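PDB 5UG1: acyltransferase from Streptococcus pneumoniae, which catalyses the O-acetylation of cell-wall peptidoglycan through its C-terminal catalytic domain, probably by way of a covalent acetyl-enzyme intermediate. Local coordinates for residues I104-A109 with V130-P135; G10-L15 with Q143-S148; D75-N80 with H85-V90; A20-T23 with G27-I30; E68-D73 with A109-E114. All coordinates share one frame; numbering follows the deposited sequence.

Contact 1: I104-A109 with V130-P135; sequences IVEKAA and VAKEHP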
# COMPACT_ATOMS: atom_id res chain seq x y z
N ILE A 104 8.53 -12.66 8.54
CA ILE A 104 9.00 -11.30 8.31
C ILE A 104 7.88 -10.44 7.73
O ILE A 104 7.66 -9.30 8.16
CB ILE A 104 10.23 -11.31 7.38
CG1 ILE A 104 11.29 -12.25 7.93
CG2 ILE A 104 10.79 -9.91 7.19
CD1 ILE A 104 12.37 -12.55 6.95
N VAL A 105 7.20 -10.94 6.71
CA VAL A 105 6.10 -10.18 6.13
C VAL A 105 5.06 -9.88 7.20
O VAL A 105 4.51 -8.78 7.26
CB VAL A 105 5.47 -10.92 4.94
CG1 VAL A 105 4.29 -10.14 4.42
CG2 VAL A 105 6.50 -11.12 3.84
N GLU A 106 4.79 -10.87 8.06
CA GLU A 106 3.85 -10.66 9.15
C GLU A 106 4.36 -9.58 10.08
O GLU A 106 3.62 -8.65 10.42
CB GLU A 106 3.61 -11.98 9.89
CG GLU A 106 2.70 -12.95 9.11
CD GLU A 106 1.33 -12.34 8.86
OE1 GLU A 106 0.60 -12.12 9.85
OE2 GLU A 106 0.98 -12.06 7.70
N LYS A 107 5.63 -9.66 10.48
CA LYS A 107 6.22 -8.61 11.30
C LYS A 107 6.13 -7.25 10.62
O LYS A 107 5.86 -6.24 11.27
CB LYS A 107 7.68 -8.96 11.64
CG LYS A 107 7.86 -10.01 12.75
CD LYS A 107 9.32 -10.49 12.85
CE LYS A 107 9.51 -11.57 13.90
NZ LYS A 107 10.95 -11.69 14.30
N ALA A 108 6.34 -7.21 9.30
CA ALA A 108 6.27 -5.92 8.59
C ALA A 108 4.87 -5.34 8.66
O ALA A 108 4.68 -4.17 9.00
CB ALA A 108 6.72 -6.08 7.14
N ALA A 109 3.86 -6.16 8.36
CA ALA A 109 2.48 -5.71 8.49
C ALA A 109 2.22 -5.18 9.89
O ALA A 109 1.62 -4.12 10.06
CB ALA A 109 1.52 -6.85 8.14
N VAL A 130 -7.38 -8.20 5.39
CA VAL A 130 -8.46 -8.54 4.46
C VAL A 130 -8.13 -9.81 3.68
O VAL A 130 -8.97 -10.72 3.55
CB VAL A 130 -8.73 -7.35 3.52
CG1 VAL A 130 -9.52 -7.78 2.26
CG2 VAL A 130 -9.48 -6.25 4.28
N ALA A 131 -6.89 -9.91 3.19
CA ALA A 131 -6.47 -11.08 2.42
C ALA A 131 -6.65 -12.38 3.21
O ALA A 131 -7.01 -13.40 2.63
CB ALA A 131 -5.01 -10.94 2.02
N LYS A 132 -6.38 -12.35 4.51
CA LYS A 132 -6.55 -13.56 5.31
C LYS A 132 -8.01 -13.97 5.42
O LYS A 132 -8.29 -15.14 5.71
CB LYS A 132 -5.95 -13.37 6.70
CG LYS A 132 -4.47 -13.15 6.70
CD LYS A 132 -4.00 -12.86 8.11
CE LYS A 132 -2.51 -12.59 8.16
NZ LYS A 132 -2.12 -11.95 9.44
N GLU A 133 -8.93 -13.05 5.18
CA GLU A 133 -10.35 -13.34 5.34
C GLU A 133 -10.98 -13.94 4.09
O GLU A 133 -12.16 -14.28 4.13
CB GLU A 133 -11.11 -12.07 5.72
CG GLU A 133 -10.85 -11.52 7.10
CD GLU A 133 -11.84 -10.43 7.46
OE1 GLU A 133 -12.79 -10.72 8.23
OE2 GLU A 133 -11.70 -9.30 6.94
N HIS A 134 -10.23 -14.08 3.01
CA HIS A 134 -10.79 -14.46 1.71
C HIS A 134 -9.95 -15.55 1.08
O HIS A 134 -9.30 -15.33 0.05
CB HIS A 134 -10.88 -13.24 0.79
CG HIS A 134 -11.86 -12.22 1.26
ND1 HIS A 134 -13.20 -12.28 0.95
CD2 HIS A 134 -11.69 -11.11 2.02
CE1 HIS A 134 -13.82 -11.25 1.50
NE2 HIS A 134 -12.93 -10.52 2.15
N PRO A 135 -9.95 -16.75 1.66
CA PRO A 135 -9.17 -17.84 1.07
C PRO A 135 -9.54 -18.13 -0.38
O PRO A 135 -8.69 -18.61 -1.14
CB PRO A 135 -9.49 -19.04 1.98
CG PRO A 135 -10.82 -18.71 2.57
CD PRO A 135 -10.82 -17.21 2.76
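Glu106 and Lys132 reach for each other from opposite directions and are the two residues that join 104-109 to 130-135. Their CA atoms are 11.5 Å apart, a span that suits two long side chains.

The electrostatic part is a salt bridge. Lys132 NZ donates to Glu106 OE1 at 2.8 Å, coming in on the syn side of the carboxylate and 21° out of its plane. Glu106 OE2 lies 3.6 Å from the same NZ, so one oxygen takes the bond and the carboxylate is not gripped evenly. The lysine spends its full length on the approach, extended beyond CG. The glutamate is folded instead, its chain bent at chi2 (-60°), which swings the carboxylate round to face the ammonium group.

Hydrogen bonds to a neutral amide complete the arrangement. Asn128, one turn before Lys132, offers its amide to both partners: ND2 donates to Glu106 OE2, and OD1 accepts from Lys132 NZ. Each charged end therefore has a second partner.

No apolar packing joins the two segments; Lys132, though exposed, rests against Tyr93 outside them. The chemistry implies a polar, solvent-accessible link between the surfaces of helix 102-118 and helix 127-132, its strength probably moderated by water.

Contact 2: G10-L15 with Q143-S148; sequences GDSVAL and QVHFGS. With 03S (methanesulfonic acid), chain B.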
# COMPACT_ATOMS: atom_id res chain seq x y z
N GLY A 10 3.22 1.80 -5.91
CA GLY A 10 2.99 0.43 -5.55
C GLY A 10 3.75 -0.63 -6.30
O GLY A 10 4.42 -0.36 -7.25
N ASP A 11 3.58 -1.85 -5.82
CA ASP A 11 4.25 -3.04 -6.32
C ASP A 11 3.40 -3.87 -7.29
O ASP A 11 2.39 -3.43 -7.75
CB ASP A 11 4.80 -3.87 -5.15
CG ASP A 11 3.72 -4.42 -4.26
OD1 ASP A 11 2.57 -4.33 -4.59
OD2 ASP A 11 4.02 -4.96 -3.23
N SER A 12 3.85 -5.06 -7.59
CA SER A 12 3.15 -5.93 -8.50
C SER A 12 1.77 -6.33 -8.03
O SER A 12 0.94 -6.59 -8.83
CB SER A 12 3.95 -7.18 -8.75
OG SER A 12 3.90 -8.02 -7.66
N VAL A 13 1.55 -6.39 -6.73
CA VAL A 13 0.24 -6.70 -6.22
C VAL A 13 -0.74 -5.57 -6.54
O VAL A 13 -1.81 -5.81 -7.03
CB VAL A 13 0.28 -7.05 -4.72
CG1 VAL A 13 -1.09 -7.39 -4.21
CG2 VAL A 13 1.19 -8.22 -4.50
N ALA A 14 -0.32 -4.35 -6.26
CA ALA A 14 -1.06 -3.18 -6.68
C ALA A 14 -1.23 -3.13 -8.20
O ALA A 14 -2.30 -2.84 -8.68
CB ALA A 14 -0.41 -1.94 -6.17
N LEU A 15 -0.18 -3.48 -8.93
CA LEU A 15 -0.27 -3.45 -10.39
C LEU A 15 -1.31 -4.45 -10.89
O LEU A 15 -2.02 -4.19 -11.86
CB LEU A 15 1.09 -3.73 -11.00
CG LEU A 15 1.10 -3.65 -12.53
CD1 LEU A 15 0.71 -2.26 -13.01
CD2 LEU A 15 2.44 -4.09 -13.13
N GLN A 143 -0.06 -17.36 -3.58
CA GLN A 143 -0.30 -16.84 -2.27
C GLN A 143 0.00 -15.33 -2.10
O GLN A 143 0.04 -14.86 -1.00
CB GLN A 143 0.47 -17.61 -1.22
CG GLN A 143 0.13 -19.09 -1.08
CD GLN A 143 -1.32 -19.39 -0.90
OE1 GLN A 143 -1.84 -19.34 0.18
NE2 GLN A 143 -1.97 -19.70 -1.95
N VAL A 144 0.19 -14.62 -3.19
CA VAL A 144 0.54 -13.22 -3.18
C VAL A 144 -0.21 -12.43 -4.26
O VAL A 144 -0.68 -11.35 -4.04
CB VAL A 144 2.05 -13.02 -3.40
CG1 VAL A 144 2.40 -11.56 -3.52
CG2 VAL A 144 2.85 -13.69 -2.31
N HIS A 145 -0.27 -13.04 -5.43
CA HIS A 145 -0.98 -12.52 -6.56
C HIS A 145 -2.36 -13.13 -6.60
O HIS A 145 -2.52 -14.23 -7.05
CB HIS A 145 -0.21 -12.77 -7.86
CG HIS A 145 1.12 -12.08 -7.91
ND1 HIS A 145 2.29 -12.70 -7.57
CD2 HIS A 145 1.45 -10.81 -8.23
CE1 HIS A 145 3.28 -11.85 -7.69
NE2 HIS A 145 2.80 -10.70 -8.10
N PHE A 146 -3.34 -12.41 -6.10
CA PHE A 146 -4.69 -12.92 -5.96
C PHE A 146 -5.32 -13.43 -7.25
O PHE A 146 -5.06 -12.93 -8.30
CB PHE A 146 -5.57 -11.85 -5.33
CG PHE A 146 -5.52 -10.54 -6.05
CD1 PHE A 146 -6.15 -10.38 -7.25
CD2 PHE A 146 -4.85 -9.48 -5.52
CE1 PHE A 146 -6.08 -9.21 -7.93
CE2 PHE A 146 -4.78 -8.30 -6.19
CZ PHE A 146 -5.40 -8.15 -7.38
N GLY A 147 -6.17 -14.45 -7.14
CA GLY A 147 -6.92 -14.94 -8.28
C GLY A 147 -6.22 -15.96 -9.16
O GLY A 147 -5.10 -15.72 -9.64
N SER A 148 -6.87 -17.10 -9.39
CA SER A 148 -6.36 -18.13 -10.29
C SER A 148 -7.05 -18.10 -11.64
O SER A 148 -6.58 -18.77 -12.57
CB SER A 148 -6.53 -19.52 -9.67
OG SER A 148 -7.90 -19.82 -9.47
S10 03S B . 5.08 -8.40 -6.78
O11 03S B . 4.49 -9.28 -5.74
O12 03S B . 5.60 -7.17 -6.14
C13 03S B . 6.32 -9.19 -7.54
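Ser12 and His145 meet at the serine oxygen, which also carries the bound methylsulfonyl group. Ser12 OG is bonded covalently to S10 of the adduct at 1.5 Å. His145 NE2 donates to that same OG at 2.9 Å, with an N-H...O angle of 147° and the oxygen tilted 21° from the ring plane. Of the sulfonyl oxygens, O12 accepts from the backbone Ser12 N at 3.1 Å, while O11 lies 3.2 Å from His145 NE2 and near Val13 CG2.

Apolar groups frame this centre. Val13 CG2 packs on Val144 CG1 at 3.7 Å, and that same CG1 sits 4.2 Å above one face of the His145 ring, toward its rim. Valines suit these places: compact and apolar, they pack beside the adduct and the ring without offering a competing polar group. Phe146 CE2 approaches Val13 CG1 more loosely, at 4.3 Å.

Outside this shell, Asp11 occupies the N-cap of helix 12-16, where OD1 accepts weak bonds from Val13 N and Ala14 N. Its CG lies between the backbone N and the carbonyl carbon (chi1 64°), which turns the carboxylate back over the helix start. His145 ND1 is hydrogen-bonded to Asp142 OD2, fixing the rotation of the ring, and Arg16 binds the Phe146 carbonyl.

The Ser12 N bond is consistent with an oxyanion-hole contribution, with Asn65 also in the pocket, as in SGNH hydrolases. Gly-Asp-Ser at a helix start and an Asp-Gln-Val-His loop fit a Ser-His-Asp catalytic triad of that SGNH/GDSL type, in an atypical alpha/beta hydrolase fold.

Contact 3: D75-N80 with H85-V90; sequences DSIVKN and HHMILV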
# COMPACT_ATOMS: atom_id res chain seq x y z
N ASP A 75 10.27 2.88 8.83
CA ASP A 75 10.73 4.05 9.57
C ASP A 75 11.15 5.15 8.61
O ASP A 75 10.77 6.32 8.78
CB ASP A 75 11.91 3.68 10.46
CG ASP A 75 11.50 2.99 11.72
OD1 ASP A 75 10.28 2.91 12.01
OD2 ASP A 75 12.41 2.53 12.44
N SER A 76 11.92 4.80 7.58
CA SER A 76 12.49 5.81 6.70
C SER A 76 11.42 6.48 5.84
O SER A 76 11.41 7.71 5.70
CB SER A 76 13.55 5.19 5.80
OG SER A 76 14.10 6.19 4.96
N ILE A 77 10.53 5.70 5.23
CA ILE A 77 9.57 6.31 4.32
C ILE A 77 8.62 7.20 5.12
O ILE A 77 8.26 8.30 4.68
CB ILE A 77 8.84 5.25 3.49
CG1 ILE A 77 8.26 5.88 2.21
CG2 ILE A 77 7.76 4.54 4.29
CD1 ILE A 77 7.82 4.86 1.20
N VAL A 78 8.27 6.78 6.33
CA VAL A 78 7.44 7.62 7.19
C VAL A 78 8.18 8.89 7.55
O VAL A 78 7.62 9.99 7.51
CB VAL A 78 7.01 6.83 8.43
CG1 VAL A 78 6.46 7.80 9.50
CG2 VAL A 78 5.98 5.77 8.03
N LYS A 79 9.47 8.77 7.89
CA LYS A 79 10.26 9.96 8.22
C LYS A 79 10.34 10.92 7.04
O LYS A 79 10.31 12.15 7.21
CB LYS A 79 11.67 9.54 8.65
CG LYS A 79 12.68 10.68 8.78
CD LYS A 79 12.48 11.50 10.04
CE LYS A 79 13.40 12.70 10.08
NZ LYS A 79 14.84 12.32 9.92
N ASN A 80 10.43 10.39 5.83
CA ASN A 80 10.73 11.21 4.67
C ASN A 80 9.48 11.75 3.98
O ASN A 80 9.61 12.50 3.01
CB ASN A 80 11.58 10.42 3.67
CG ASN A 80 13.08 10.50 4.01
OD1 ASN A 80 13.74 11.48 3.67
ND2 ASN A 80 13.60 9.48 4.68
N HIS A 85 1.45 16.42 3.47
CA HIS A 85 0.86 15.22 2.91
C HIS A 85 0.23 14.37 4.00
O HIS A 85 0.60 14.45 5.18
CB HIS A 85 1.90 14.40 2.16
CG HIS A 85 2.50 15.11 0.98
ND1 HIS A 85 1.94 15.06 -0.28
CD2 HIS A 85 3.59 15.90 0.88
CE1 HIS A 85 2.67 15.78 -1.11
NE2 HIS A 85 3.68 16.30 -0.43
N HIS A 86 -0.74 13.56 3.60
CA HIS A 86 -1.22 12.44 4.38
C HIS A 86 -0.79 11.17 3.67
O HIS A 86 -0.76 11.12 2.44
CB HIS A 86 -2.74 12.47 4.55
CG HIS A 86 -3.25 11.53 5.61
ND1 HIS A 86 -3.58 11.95 6.88
CD2 HIS A 86 -3.50 10.20 5.57
CE1 HIS A 86 -4.00 10.91 7.59
NE2 HIS A 86 -3.96 9.84 6.82
N MET A 87 -0.46 10.15 4.44
CA MET A 87 0.15 8.94 3.89
C MET A 87 -0.70 7.74 4.29
O MET A 87 -1.12 7.63 5.44
CB MET A 87 1.58 8.78 4.40
CG MET A 87 2.36 7.63 3.84
SD MET A 87 3.97 7.54 4.68
CE MET A 87 4.99 7.36 3.24
N ILE A 88 -0.94 6.85 3.34
CA ILE A 88 -1.65 5.60 3.59
C ILE A 88 -0.69 4.44 3.36
O ILE A 88 -0.03 4.37 2.31
CB ILE A 88 -2.90 5.50 2.71
CG1 ILE A 88 -3.89 6.55 3.17
CG2 ILE A 88 -3.50 4.11 2.76
CD1 ILE A 88 -5.07 6.57 2.35
N LEU A 89 -0.60 3.53 4.33
CA LEU A 89 0.28 2.37 4.24
C LEU A 89 -0.55 1.12 3.97
O LEU A 89 -1.46 0.80 4.75
CB LEU A 89 1.10 2.21 5.52
CG LEU A 89 1.83 3.47 6.01
CD1 LEU A 89 2.48 3.22 7.36
CD2 LEU A 89 2.87 3.94 4.99
N VAL A 90 -0.24 0.41 2.88
CA VAL A 90 -0.94 -0.83 2.53
C VAL A 90 -0.09 -2.01 3.01
O VAL A 90 1.01 -2.25 2.50
CB VAL A 90 -1.21 -0.91 1.03
CG1 VAL A 90 -2.36 -1.90 0.77
CG2 VAL A 90 -1.56 0.46 0.47
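Met87 is the bump of this interface, and the hollow that takes it lies on helix 70-80 beside Ile77. Its terminal methyl CE nestles against Ile77 CG1 at 3.7 Å and against the Ile77 carbonyl O, also at 3.7 Å, with Ile77 CG2 a little farther off at 4.1 Å. The tip is thus held by two branches of one side chain and by the helix backbone. The methionine gets there by leaving the strand straight, CG anti to the backbone N (chi1 -175°), and bending only at the last torsion, which turns CE across the helix toward Ile77. A flexible, unbranched residue suits a hollow of this shape.

Behind the tip the fit relaxes. Val78 CG2 stands 4.3 Å from Met87 SD and 4.4 Å from Leu89 CD1, a shallow ridge over the groove between alternate strand residues. No hydrogen bond crosses, as expected where the meeting groups are apolar side chains, apart from the Ile77 carbonyl, which Met87 CE merely touches.

The neighbours extend the same apolar layer: Ile60 and Ile122, on the strands flanking 86-90, both touch Met87. Ile88 faces the other side of the sheet, against helix 150-171.

Helix and strand run nearly antiparallel, at 161° with axes 10.3 Å apart. This is the returning half of a beta-alpha-beta crossover (strand 57-61, helix 70-80, strand 86-90), the repeating unit of a parallel alpha/beta sheet.

Contact 4: A20-T23 with G27-I30; sequences ALQT and GAQI
Gln22 and Ala28 make the polar grip of this contact, while Leu21 and Ile30 make its apolar side. Gln22 NE2 donates to Ala28 O at 2.9 Å and 169°, an almost straight bond with the acceptor in the plane of the amide. The side chain reaches it by folding at chi2 (67°) after CG has left anti to the backbone N. Glutamine is long enough for this and carries the N-H that a carbonyl near the strand start can use.

The tightly packed part is inward. Ile30 CD1 sits 3.9 Å from Leu21 CB, and Ile30 CG2 is 4.1 Å from Leu21 CD1; Leu21 is buried. Gln22 OE1 passes alongside Ile30 CG1 at 3.5 Å, so the amide borders the apolar patch.

The solvent side is looser. A water accepts from Ile30 N at 2.9 Å and donates to Ala28 O at 3.2 Å; its modelled approach to Gln22 OE1 is too short to be trusted in detail. Exposed Gly27, with a positive phi of 83°, suits the turn before the strand because it lacks a side chain to collide with the preceding carbonyl.

The contact closes the short connection from helix 18-24 to strand 29-32, one of the sheet's two edge strands. Leu21 also touches Leu8 of the adjoining strand 6-10, as well as Ala161 and Ile164 of helix 150-171.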
# COMPACT_ATOMS: atom_id res chain seq x y z
N ALA A 20 -9.04 -2.20 -11.15
CA ALA A 20 -9.99 -2.05 -10.06
C ALA A 20 -9.68 -0.79 -9.25
O ALA A 20 -10.60 -0.07 -8.84
CB ALA A 20 -9.98 -3.29 -9.16
N LEU A 21 -8.40 -0.51 -9.04
CA LEU A 21 -8.01 0.71 -8.33
C LEU A 21 -8.52 1.94 -9.05
O LEU A 21 -9.13 2.82 -8.44
CB LEU A 21 -6.48 0.76 -8.20
CG LEU A 21 -5.90 -0.11 -7.09
CD1 LEU A 21 -4.38 -0.17 -7.20
CD2 LEU A 21 -6.34 0.40 -5.73
N GLN A 22 -8.28 2.02 -10.37
CA GLN A 22 -8.72 3.17 -11.16
C GLN A 22 -10.23 3.29 -11.18
O GLN A 22 -10.77 4.40 -11.19
CB GLN A 22 -8.19 3.05 -12.60
CG GLN A 22 -8.09 4.39 -13.29
CD GLN A 22 -7.03 5.26 -12.66
OE1 GLN A 22 -5.83 5.06 -12.89
NE2 GLN A 22 -7.46 6.21 -11.84
N THR A 23 -10.93 2.15 -11.21
CA THR A 23 -12.39 2.17 -11.20
C THR A 23 -12.92 2.64 -9.85
O THR A 23 -13.86 3.44 -9.80
CB THR A 23 -12.91 0.77 -11.55
OG1 THR A 23 -12.56 0.48 -12.91
CG2 THR A 23 -14.43 0.69 -11.41
N GLY A 27 -9.65 9.19 -11.18
CA GLY A 27 -8.78 10.34 -11.07
C GLY A 27 -7.60 10.17 -10.14
O GLY A 27 -6.78 11.09 -10.05
N ALA A 28 -7.50 9.05 -9.44
CA ALA A 28 -6.27 8.76 -8.72
C ALA A 28 -5.15 8.44 -9.70
O ALA A 28 -5.39 7.96 -10.81
CB ALA A 28 -6.47 7.60 -7.74
N GLN A 29 -3.93 8.76 -9.30
CA GLN A 29 -2.74 8.50 -10.10
C GLN A 29 -2.14 7.20 -9.59
O GLN A 29 -1.54 7.17 -8.51
CB GLN A 29 -1.74 9.64 -9.99
CG GLN A 29 -2.22 10.96 -10.58
CD GLN A 29 -1.21 12.07 -10.38
OE1 GLN A 29 -1.43 12.98 -9.59
NE2 GLN A 29 -0.11 12.00 -11.10
N ILE A 30 -2.31 6.12 -10.35
CA ILE A 30 -1.84 4.81 -9.95
C ILE A 30 -0.48 4.62 -10.59
O ILE A 30 -0.37 4.52 -11.82
CB ILE A 30 -2.82 3.69 -10.35
CG1 ILE A 30 -4.26 4.04 -9.94
CG2 ILE A 30 -2.44 2.36 -9.72
CD1 ILE A 30 -4.48 4.09 -8.44
O HOH W 1 -3.69 6.21 -12.85

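Contact 5: E68-D73 with A109-E114; sequences ENYKDD and AAYMRE
Lys71 and Tyr111 mark the closest backbone approach here, their CA atoms 7.3 Å apart, where the first turn of helix 70-80 meets the middle of helix 102-118. These are successive crossover helices, packed side by side on one face of the parallel sheet of this atypical alpha/beta hydrolase fold, each leading into the next strand. Asn69 is the N-cap residue of the first, though its side chain makes no capping bond. No hydrogen bond joins the segments; side chains do the work.

Tyr70 brings its ring edge to the other helix. CE2 lies 3.9 Å from Tyr111 CB, close to the Tyr70 ring plane, and CD2 is 4.0 Å from the same carbon. A chi1 of 69° carries the ring toward helix 102-118, edge first against that carbon. Lys71 CB lies over one of its faces, while Ile104, Lys107 and Ala108 on helix 102-118 supply further packing.

Tyr111 answers in the other direction, CG anti to its own N (chi1 -168°), so that its ring extends across to the 70-80 backbone. The two tyrosines pass at a slant, and the rings do not stack. Tyrosine suits this partly exposed seam because its flat hydrocarbon part packs while the hydroxyl stays polar: Tyr111 OH is probably hydrogen-bonded to Asp75 OD1, one turn beyond Lys71. The lysine's aliphatic base adds cover while its charged end leads away.

Next to the hydroxyl-bearing carbon of Tyr111, CE2 rests 3.8 Å from the backbone Lys71 O.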
# COMPACT_ATOMS: atom_id res chain seq x y z
N GLU A 68 12.92 -8.06 4.27
CA GLU A 68 13.83 -8.26 5.39
C GLU A 68 14.14 -6.96 6.13
O GLU A 68 14.22 -6.94 7.36
CB GLU A 68 15.13 -8.92 4.90
CG GLU A 68 16.08 -9.33 6.03
CD GLU A 68 17.09 -8.24 6.40
OE1 GLU A 68 17.32 -7.31 5.58
OE2 GLU A 68 17.67 -8.33 7.51
N ASN A 69 14.30 -5.85 5.39
CA ASN A 69 14.66 -4.57 5.99
C ASN A 69 13.44 -3.73 6.36
O ASN A 69 13.52 -2.49 6.33
CB ASN A 69 15.58 -3.79 5.05
CG ASN A 69 16.49 -2.81 5.80
OD1 ASN A 69 16.82 -3.02 6.97
ND2 ASN A 69 16.91 -1.74 5.13
N TYR A 70 12.32 -4.36 6.73
CA TYR A 70 11.07 -3.60 6.88
C TYR A 70 11.18 -2.53 7.96
O TYR A 70 10.62 -1.43 7.80
CB TYR A 70 9.90 -4.54 7.19
CG TYR A 70 9.98 -5.16 8.56
CD1 TYR A 70 10.66 -6.35 8.75
CD2 TYR A 70 9.39 -4.55 9.67
CE1 TYR A 70 10.76 -6.93 10.00
CE2 TYR A 70 9.48 -5.11 10.92
CZ TYR A 70 10.17 -6.30 11.08
OH TYR A 70 10.28 -6.89 12.32
N LYS A 71 11.86 -2.82 9.07
CA LYS A 71 11.96 -1.84 10.15
C LYS A 71 12.54 -0.53 9.64
O LYS A 71 11.88 0.52 9.70
CB LYS A 71 12.80 -2.39 11.30
CG LYS A 71 12.08 -3.28 12.28
CD LYS A 71 13.09 -3.83 13.31
CE LYS A 71 12.46 -4.81 14.29
NZ LYS A 71 13.51 -5.55 15.05
N ASP A 72 13.75 -0.57 9.08
CA ASP A 72 14.37 0.65 8.57
C ASP A 72 13.57 1.24 7.42
O ASP A 72 13.41 2.46 7.33
CB ASP A 72 15.81 0.38 8.14
CG ASP A 72 16.75 0.17 9.32
OD1 ASP A 72 16.33 0.40 10.48
OD2 ASP A 72 17.92 -0.21 9.10
N ASP A 73 13.06 0.39 6.53
CA ASP A 73 12.35 0.91 5.35
C ASP A 73 11.09 1.68 5.75
O ASP A 73 10.83 2.77 5.22
CB ASP A 73 12.02 -0.22 4.38
CG ASP A 73 13.15 -0.49 3.37
OD1 ASP A 73 13.86 0.46 2.99
OD2 ASP A 73 13.35 -1.66 2.97
N ALA A 109 3.86 -6.16 8.36
CA ALA A 109 2.48 -5.71 8.49
C ALA A 109 2.22 -5.18 9.89
O ALA A 109 1.62 -4.12 10.06
CB ALA A 109 1.52 -6.85 8.14
N ALA A 110 2.67 -5.91 10.91
CA ALA A 110 2.42 -5.49 12.29
C ALA A 110 3.08 -4.15 12.59
O ALA A 110 2.48 -3.28 13.23
CB ALA A 110 2.92 -6.55 13.27
N TYR A 111 4.32 -3.97 12.14
CA TYR A 111 5.05 -2.73 12.38
C TYR A 111 4.40 -1.54 11.67
O TYR A 111 4.36 -0.43 12.22
CB TYR A 111 6.50 -2.89 11.93
CG TYR A 111 7.40 -1.78 12.40
CD1 TYR A 111 7.63 -1.58 13.76
CD2 TYR A 111 8.01 -0.92 11.50
CE1 TYR A 111 8.44 -0.57 14.20
CE2 TYR A 111 8.84 0.10 11.94
CZ TYR A 111 9.05 0.27 13.30
OH TYR A 111 9.86 1.27 13.77
N MET A 112 3.91 -1.75 10.44
CA MET A 112 3.17 -0.70 9.73
C MET A 112 1.90 -0.32 10.48
O MET A 112 1.55 0.86 10.55
CB MET A 112 2.81 -1.17 8.32
CG MET A 112 4.01 -1.51 7.43
SD MET A 112 3.54 -2.42 5.95
CE MET A 112 2.64 -1.11 5.09
N ARG A 113 1.20 -1.31 11.04
CA ARG A 113 0.06 -0.99 11.90
C ARG A 113 0.48 -0.10 13.06
O ARG A 113 -0.24 0.83 13.43
CB ARG A 113 -0.60 -2.27 12.41
CG ARG A 113 -1.27 -3.09 11.31
CD ARG A 113 -1.88 -4.38 11.84
NE ARG A 113 -2.26 -5.25 10.73
CZ ARG A 113 -1.72 -6.44 10.47
NH1 ARG A 113 -0.79 -6.96 11.27
NH2 ARG A 113 -2.13 -7.13 9.42
N GLU A 114 1.67 -0.34 13.64
CA GLU A 114 2.10 0.45 14.79
C GLU A 114 2.36 1.89 14.38
O GLU A 114 2.00 2.82 15.11
CB GLU A 114 3.35 -0.15 15.43
CG GLU A 114 3.18 -1.60 15.82
CD GLU A 114 4.24 -2.12 16.77
OE1 GLU A 114 5.44 -1.82 16.58
OE2 GLU A 114 3.87 -2.84 17.72

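How the contacts relate
Contacts 2 and 3 are buried; contacts 1, 4 and 5 lie nearer the surface. Contact 2 holds the adduct and joins parts of the chain far apart in sequence, with contacts 1, 3, 4 and 5 nested within its loop. Contacts 3 and 4 reach the same sheet, one by apolar side chains on an interior strand, the other by apolar packing plus an amide and a water at an edge strand. Contacts 3 and 5 share helix 70-80, whereas contacts 1 and 5 share helix 102-118 and Ala109 and touch where Tyr70 packs on Ala108. Chemistry follows place: a salt bridge outside, tyrosine packing between helices, apolar groups inside, covalent chemistry at the site.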